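Phage tail sheath protein (Desulfitobacterium hafniense, PDB 3HXL) probably forms part of the contractile sheath around a phage-type tail tube. Local coordinates at residues P239-V253 with I304-A316. Numbering follows the deposited sequence.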
loop_
_atom_site.group_PDB
_atom_site.type_symbol
_atom_site.label_atom_id
_atom_site.label_comp_id
_atom_site.label_asym_id
_atom_site.label_seq_id
_atom_site.Cartn_x
_atom_site.Cartn_y
_atom_site.Cartn_z
ATOM N N PRO A 239 -4.225 13.597 14.482
ATOM C CA PRO A 239 -4.588 12.836 15.677
ATOM C C PRO A 239 -6.078 12.972 15.997
ATOM O O PRO A 239 -6.631 12.186 16.765
ATOM C CB PRO A 239 -3.695 13.442 16.752
ATOM C CG PRO A 239 -3.534 14.855 16.298
ATOM C CD PRO A 239 -3.302 14.694 14.819
ATOM N N ALA A 240 -6.728 13.963 15.393
ATOM C CA ALA A 240 -8.153 14.185 15.629
ATOM C C ALA A 240 -9.002 12.975 15.232
ATOM O O ALA A 240 -10.164 12.857 15.640
ATOM C CB ALA A 240 -8.628 15.438 14.866
ATOM N N ALA A 241 -8.428 12.081 14.431
ATOM C CA ALA A 241 -9.137 10.882 13.992
ATOM C C ALA A 241 -9.606 10.053 15.199
ATOM O O ALA A 241 -10.678 9.445 15.163
ATOM C CB ALA A 241 -8.224 10.028 13.087
ATOM N N ASP A 242 -8.783 10.025 16.248
ATOM C CA ASP A 242 -9.087 9.300 17.489
ATOM C C ASP A 242 -9.746 7.950 17.200
ATOM O O ASP A 242 -10.801 7.618 17.746
ATOM C CB ASP A 242 -9.988 10.182 18.371
ATOM C CG ASP A 242 -10.287 9.567 19.732
ATOM O OD1 ASP A 242 -9.499 8.724 20.212
ATOM O OD2 ASP A 242 -11.313 9.955 20.337
ATOM N N TYR A 243 -9.095 7.172 16.340
ATOM C CA TYR A 243 -9.604 5.875 15.927
ATOM C C TYR A 243 -8.445 4.899 15.694
ATOM O O TYR A 243 -7.425 5.275 15.111
ATOM C CB TYR A 243 -10.424 6.062 14.651
ATOM C CG TYR A 243 -11.022 4.786 14.106
ATOM C CD1 TYR A 243 -11.852 3.992 14.897
ATOM C CD2 TYR A 243 -10.749 4.369 12.802
ATOM C CE1 TYR A 243 -12.394 2.807 14.405
ATOM C CE2 TYR A 243 -11.290 3.182 12.298
ATOM C CZ TYR A 243 -12.109 2.412 13.112
ATOM O OH TYR A 243 -12.632 1.238 12.646
ATOM N N GLU A 244 -8.607 3.657 16.152
ATOM C CA GLU A 244 -7.556 2.634 16.015
ATOM C C GLU A 244 -7.253 2.265 14.566
ATOM O O GLU A 244 -6.229 1.636 14.272
ATOM C CB GLU A 244 -7.931 1.357 16.787
ATOM C CG GLU A 244 -9.162 0.625 16.255
ATOM C CD GLU A 244 -10.446 1.071 16.944
ATOM O OE1 GLU A 244 -10.450 2.163 17.550
ATOM O OE2 GLU A 244 -11.445 0.327 16.875
ATOM N N GLY A 245 -8.137 2.655 13.657
ATOM C CA GLY A 245 -7.914 2.346 12.260
ATOM C C GLY A 245 -7.062 3.397 11.572
ATOM O O GLY A 245 -6.747 3.270 10.391
ATOM N N VAL A 246 -6.673 4.434 12.308
ATOM C CA VAL A 246 -5.868 5.508 11.727
ATOM C C VAL A 246 -4.571 5.801 12.475
ATOM O O VAL A 246 -4.575 6.003 13.684
ATOM C CB VAL A 246 -6.669 6.834 11.662
ATOM C CG1 VAL A 246 -5.790 7.944 11.111
ATOM C CG2 VAL A 246 -7.907 6.653 10.805
ATOM N N ILE A 247 -3.459 5.811 11.747
ATOM C CA ILE A 247 -2.168 6.129 12.341
ATOM C C ILE A 247 -1.812 7.529 11.859
ATOM O O ILE A 247 -1.947 7.834 10.674
ATOM C CB ILE A 247 -1.065 5.134 11.886
ATOM C CG1 ILE A 247 -1.377 3.736 12.433
ATOM C CG2 ILE A 247 0.298 5.615 12.374
ATOM C CD1 ILE A 247 -0.561 2.610 11.782
ATOM N N SER A 248 -1.379 8.384 12.778
ATOM C CA SER A 248 -1.021 9.764 12.435
ATOM C C SER A 248 0.461 10.071 12.651
ATOM O O SER A 248 0.924 10.177 13.787
ATOM C CB SER A 248 -1.861 10.745 13.263
ATOM O OG SER A 248 -1.566 12.091 12.925
ATOM N N VAL A 249 1.189 10.233 11.551
ATOM C CA VAL A 249 2.620 10.541 11.598
ATOM C C VAL A 249 2.796 12.041 11.839
ATOM O O VAL A 249 2.294 12.860 11.068
ATOM C CB VAL A 249 3.307 10.162 10.270
ATOM C CG1 VAL A 249 4.808 10.393 10.369
ATOM C CG2 VAL A 249 3.003 8.710 9.925
ATOM N N LYS A 250 3.514 12.393 12.904
ATOM C CA LYS A 250 3.728 13.793 13.276
ATOM C C LYS A 250 4.901 14.478 12.585
ATOM O O LYS A 250 4.772 15.608 12.088
ATOM C CB LYS A 250 3.914 13.908 14.797
ATOM C CG LYS A 250 3.906 15.345 15.337
ATOM C CD LYS A 250 4.117 15.374 16.847
ATOM C CE LYS A 250 3.983 16.790 17.420
ATOM N NZ LYS A 250 2.603 17.347 17.232
ATOM N N ASN A 251 6.049 13.807 12.565
ATOM C CA ASN A 251 7.232 14.381 11.944
ATOM C C ASN A 251 7.831 13.515 10.841
ATOM O O ASN A 251 7.339 12.422 10.545
ATOM C CB ASN A 251 8.297 14.719 13.014
ATOM C CG ASN A 251 8.794 13.497 13.780
ATOM O OD1 ASN A 251 8.176 12.437 13.755
ATOM N ND2 ASN A 251 9.908 13.658 14.486
ATOM N N GLY A 252 8.885 14.031 10.224
ATOM C CA GLY A 252 9.550 13.318 9.154
ATOM C C GLY A 252 10.948 12.922 9.570
ATOM O O GLY A 252 11.292 12.945 10.756
ATOM N N VAL A 253 11.769 12.584 8.587
ATOM C CA VAL A 253 13.124 12.162 8.877
ATOM C C VAL A 253 14.128 12.722 7.892
ATOM O O VAL A 253 13.764 13.327 6.881
ATOM C CB VAL A 253 13.220 10.627 8.849
ATOM C CG1 VAL A 253 12.305 10.026 9.910
ATOM C CG2 VAL A 253 12.823 10.112 7.470
ATOM N N ILE A 304 6.061 13.430 25.072
ATOM C CA ILE A 304 5.040 12.907 25.964
ATOM C C ILE A 304 3.667 13.441 25.585
ATOM O O ILE A 304 2.689 12.695 25.537
ATOM C CB ILE A 304 5.359 13.273 27.431
ATOM C CG1 ILE A 304 6.622 12.527 27.863
ATOM C CG2 ILE A 304 4.169 12.947 28.337
ATOM C CD1 ILE A 304 7.112 12.859 29.261
ATOM N N ALA A 305 3.595 14.735 25.304
ATOM C CA ALA A 305 2.331 15.347 24.922
ATOM C C ALA A 305 1.829 14.742 23.616
ATOM O O ALA A 305 0.637 14.485 23.456
ATOM C CB ALA A 305 2.509 16.852 24.765
ATOM N N ALA A 306 2.751 14.513 22.684
ATOM C CA ALA A 306 2.410 13.951 21.382
ATOM C C ALA A 306 1.894 12.522 21.501
ATOM O O ALA A 306 0.932 12.147 20.834
ATOM C CB ALA A 306 3.629 13.998 20.467
ATOM N N LEU A 307 2.550 11.722 22.337
ATOM C CA LEU A 307 2.136 10.340 22.542
ATOM C C LEU A 307 0.754 10.345 23.181
ATOM O O LEU A 307 -0.146 9.612 22.769
ATOM C CB LEU A 307 3.127 9.613 23.457
ATOM C CG LEU A 307 4.535 9.367 22.904
ATOM C CD1 LEU A 307 5.414 8.750 23.986
ATOM C CD2 LEU A 307 4.455 8.437 21.690
ATOM N N GLN A 308 0.589 11.188 24.193
ATOM C CA GLN A 308 -0.686 11.296 24.886
ATOM C C GLN A 308 -1.778 11.707 23.901
ATOM O O GLN A 308 -2.951 11.393 24.091
ATOM C CB GLN A 308 -0.587 12.329 26.010
ATOM C CG GLN A 308 -1.853 12.468 26.827
ATOM C CD GLN A 308 -1.712 13.503 27.917
ATOM O OE1 GLN A 308 -0.809 13.422 28.751
ATOM N NE2 GLN A 308 -2.605 14.488 27.919
ATOM N N ALA A 309 -1.380 12.411 22.847
ATOM C CA ALA A 309 -2.320 12.870 21.830
ATOM C C ALA A 309 -2.582 11.804 20.754
ATOM O O ALA A 309 -3.410 12.004 19.868
ATOM C CB ALA A 309 -1.798 14.154 21.183
ATOM N N GLY A 310 -1.869 10.679 20.836
ATOM C CA GLY A 310 -2.061 9.596 19.882
ATOM C C GLY A 310 -1.259 9.738 18.601
ATOM O O GLY A 310 -1.663 9.249 17.547
ATOM N N GLU A 311 -0.107 10.391 18.696
ATOM C CA GLU A 311 0.737 10.614 17.541
ATOM C C GLU A 311 1.891 9.632 17.351
ATOM O O GLU A 311 2.571 9.247 18.306
ATOM C CB GLU A 311 1.277 12.039 17.587
ATOM C CG GLU A 311 0.168 13.072 17.698
ATOM C CD GLU A 311 0.640 14.466 17.364
ATOM O OE1 GLU A 311 1.059 15.195 18.294
ATOM O OE2 GLU A 311 0.599 14.822 16.167
ATOM N N PHE A 312 2.090 9.242 16.094
ATOM C CA PHE A 312 3.161 8.336 15.688
ATOM C C PHE A 312 4.301 9.293 15.302
ATOM O O PHE A 312 4.158 10.093 14.377
ATOM C CB PHE A 312 2.688 7.503 14.482
ATOM C CG PHE A 312 3.647 6.413 14.061
ATOM C CD1 PHE A 312 4.846 6.727 13.427
ATOM C CD2 PHE A 312 3.349 5.072 14.309
ATOM C CE1 PHE A 312 5.740 5.722 13.045
ATOM C CE2 PHE A 312 4.234 4.060 13.932
ATOM C CZ PHE A 312 5.429 4.386 13.299
ATOM N N LEU A 313 5.418 9.223 16.020
ATOM C CA LEU A 313 6.535 10.117 15.755
ATOM C C LEU A 313 7.902 9.448 15.863
ATOM O O LEU A 313 8.057 8.424 16.530
ATOM C CB LEU A 313 6.482 11.295 16.731
ATOM C CG LEU A 313 6.643 10.891 18.199
ATOM C CD1 LEU A 313 8.076 11.167 18.657
ATOM C CD2 LEU A 313 5.668 11.677 19.054
ATOM N N PHE A 314 8.887 10.054 15.205
ATOM C CA PHE A 314 10.256 9.558 15.208
ATOM C C PHE A 314 11.103 10.376 16.168
ATOM O O PHE A 314 10.887 11.578 16.334
ATOM C CB PHE A 314 10.853 9.667 13.802
ATOM C CG PHE A 314 10.098 8.892 12.768
ATOM C CD1 PHE A 314 10.280 7.516 12.642
ATOM C CD2 PHE A 314 9.180 9.529 11.939
ATOM C CE1 PHE A 314 9.547 6.788 11.718
ATOM C CE2 PHE A 314 8.442 8.806 11.009
ATOM C CZ PHE A 314 8.627 7.434 10.895
ATOM N N THR A 315 12.067 9.713 16.797
ATOM C CA THR A 315 12.976 10.364 17.729
ATOM C C THR A 315 14.395 9.987 17.315
ATOM O O THR A 315 14.674 8.820 17.016
ATOM C CB THR A 315 12.714 9.896 19.185
ATOM O OG1 THR A 315 11.376 10.247 19.565
ATOM C CG2 THR A 315 13.699 10.551 20.147
ATOM N N ALA A 316 15.281 10.976 17.277
ATOM C CA ALA A 316 16.668 10.736 16.879
ATOM C C ALA A 316 17.456 10.085 18.009
ATOM O O ALA A 316 17.312 10.461 19.169
ATOM C CB ALA A 316 17.330 12.049 16.471
HETATM O O HOH W 1 -0.800 7.329 15.381
HETATM O O HOH W 2 0.437 12.958 14.198
#
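Val249 and Phe312 form a single parallel bridge: Phe312 N gives its hydrogen to Ser248 O, and Phe312 O takes one from Lys250 N, with N to O distances of 2.7 and 2.8 Å. Val249 CA also points its hydrogen at Phe312 O. Beyond the bridge the Asn251 amide takes over from the backbone. Its OD1 accepts from Phe314 N at 2.9 Å, in the carbonyl plane and on a lone pair, with an N-H...O angle of 176°. Its ND2 donates to Phe314 O at 2.9 Å, and also to Pro296 O. CG of Asn251 sits between the backbone N and carbonyl carbon (chi1 62°), which brings the amide alongside Phe314. On one side of the bridge Lys250 stretches out to CE and bends at its last torsion (chi4 63°). NZ thereby meets Glu311 OE1 on the syn side at 2.9 Å, while the lysine methylenes lie against the carboxylate and CD touches Ala306 CB. A water donates to Glu311 OE2 and lies very close to Ser248 OG, a link best treated with caution. Ser248 OG also bonds Tyr238 N. A second water links Ser248 N to Gly310 O, where a Schellman motif closes helix 300-308. On the other side are the two phenylalanines. Ile247 CG2 packs obliquely on Phe312, 3.7 Å from CD2. Val253 CG1 lies over one face of Phe314, a CH-pi contact. Val270 of helix 263-276 touches both rings and Val249. The contact thus ties the segment after helix 300-308 to strand 246-255 of the subtilisin-like domain. Two backbone bonds and the two hydrogen bonds of the Asn251 amide to the backbone of Phe314 fix the alignment. Lys250 NZ probably offsets the cost of burying the Glu311 charge, with a water donating to OE2.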